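Local coordinates for protein vestitone reductase (Medicago sativa, PDB 2P4H) that catalyses the stereospecific NADPH-dependent reduction of (3R)-vestitone to the isoflavanol DMI, the penultimate step in making the phytoalexin medicarpin, at residues 4-9 / 79-84. Residues are numbered along the deposited sequence; the frame is centred on the assembly and turned at random.
Sequences VCVTGG and FHTASP
With CG1 of Val4 anti to its own backbone N (chi1 176°) and the ring of Phe79 swung beside its N (chi1 -63°), the methyl lies squarely over the ring centre in a CH-pi contact, CG1 to centroid 3.8 Å. The pair belongs to the central parallel sheet of a Rossmann fold, where strands 3-7 and 77-80 run side by side. Phe79 N donates to Cys5 O at 2.8 Å, and Thr7 N returns a bond to Phe79 O at 3.1 Å, both nearly straight. Helix 12-23 packs over the sheet face carrying Val6 and Phe79, through Ile17 and Leu21, and His234 meets the Phe79 ring edge-to-face. With an alanine at this position, Val4 CG1 would probably lose the ring it lies over and a gap would open beneath helix 12-23. Beyond the strands, Gly8 and Gly9 enter the glycine-rich turn predicted to bind NADP(+). Here Ala82 N appears to donate to Thr7 OG1, whose position is less certain. Gly8 has a positive phi, and a CB there would also run into Thr81 OG1. That hydroxyl donates a hydrogen bond to Thr7 O at 2.6 Å, with OG1 lying 33° out of the Thr7 carbonyl plane, and accepts one from a water that also donates to Gly8 O.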
# COMPACT_ATOMS: atom_id res chain seq x y z
N VAL A 4 -10.97 1.97 14.69
CA VAL A 4 -10.31 1.12 13.71
C VAL A 4 -8.88 0.83 14.16
O VAL A 4 -8.17 1.74 14.59
CB VAL A 4 -10.27 1.78 12.31
CG1 VAL A 4 -9.49 0.91 11.33
CG2 VAL A 4 -11.69 2.01 11.81
N CYS A 5 -8.47 -0.43 14.07
CA CYS A 5 -7.11 -0.80 14.45
C CYS A 5 -6.25 -0.84 13.19
O CYS A 5 -6.58 -1.55 12.23
CB CYS A 5 -7.08 -2.18 15.12
SG CYS A 5 -5.43 -2.69 15.66
N VAL A 6 -5.17 -0.07 13.20
CA VAL A 6 -4.25 0.01 12.06
C VAL A 6 -2.87 -0.51 12.47
O VAL A 6 -2.27 0.01 13.40
CB VAL A 6 -4.07 1.48 11.60
CG1 VAL A 6 -3.14 1.53 10.40
CG2 VAL A 6 -5.42 2.09 11.25
N THR A 7 -2.37 -1.53 11.78
CA THR A 7 -1.04 -2.03 12.10
C THR A 7 -0.04 -1.24 11.25
O THR A 7 -0.40 -0.66 10.23
CB THR A 7 -0.88 -3.53 11.78
OG1 THR A 7 -1.03 -3.74 10.37
CG2 THR A 7 -1.92 -4.34 12.53
N GLY A 8 1.22 -1.23 11.68
CA GLY A 8 2.25 -0.50 10.95
C GLY A 8 1.99 1.00 10.98
O GLY A 8 2.21 1.69 9.98
N GLY A 9 1.57 1.50 12.13
CA GLY A 9 1.24 2.90 12.29
C GLY A 9 2.28 3.95 11.95
O GLY A 9 1.91 5.08 11.60
N PHE A 79 -7.26 -2.59 9.72
CA PHE A 79 -6.51 -2.32 8.50
C PHE A 79 -5.10 -2.84 8.76
O PHE A 79 -4.31 -2.21 9.48
CB PHE A 79 -6.45 -0.82 8.19
CG PHE A 79 -7.79 -0.18 7.92
CD1 PHE A 79 -8.93 -0.95 7.70
CD2 PHE A 79 -7.90 1.21 7.85
CE1 PHE A 79 -10.16 -0.35 7.43
CE2 PHE A 79 -9.12 1.82 7.57
CZ PHE A 79 -10.26 1.04 7.36
N HIS A 80 -4.79 -4.00 8.20
CA HIS A 80 -3.49 -4.62 8.39
C HIS A 80 -2.53 -4.20 7.28
O HIS A 80 -2.54 -4.78 6.19
CB HIS A 80 -3.64 -6.14 8.43
CG HIS A 80 -2.41 -6.85 8.91
ND1 HIS A 80 -2.20 -8.20 8.72
CD2 HIS A 80 -1.34 -6.39 9.58
CE1 HIS A 80 -1.04 -8.53 9.26
NE2 HIS A 80 -0.50 -7.45 9.79
N THR A 81 -1.70 -3.20 7.57
CA THR A 81 -0.75 -2.67 6.59
C THR A 81 0.70 -3.08 6.87
O THR A 81 1.59 -2.80 6.07
CB THR A 81 -0.77 -1.12 6.56
OG1 THR A 81 0.04 -0.61 7.62
CG2 THR A 81 -2.19 -0.60 6.74
N ALA A 82 0.92 -3.72 8.01
CA ALA A 82 2.27 -4.13 8.41
C ALA A 82 2.68 -5.53 7.98
O ALA A 82 1.85 -6.42 7.77
CB ALA A 82 2.40 -4.01 9.93
N SER A 83 3.99 -5.71 7.84
CA SER A 83 4.59 -6.99 7.47
C SER A 83 5.85 -7.19 8.31
O SER A 83 6.46 -6.23 8.77
CB SER A 83 4.96 -7.01 5.98
OG SER A 83 3.83 -7.34 5.18
N PRO A 84 6.26 -8.45 8.52
CA PRO A 84 7.45 -8.77 9.31
C PRO A 84 8.74 -8.15 8.78
O PRO A 84 9.54 -7.61 9.54
CB PRO A 84 7.48 -10.30 9.29
CG PRO A 84 6.84 -10.63 7.97
CD PRO A 84 5.67 -9.68 7.94
O HOH W 1 2.36 1.00 7.25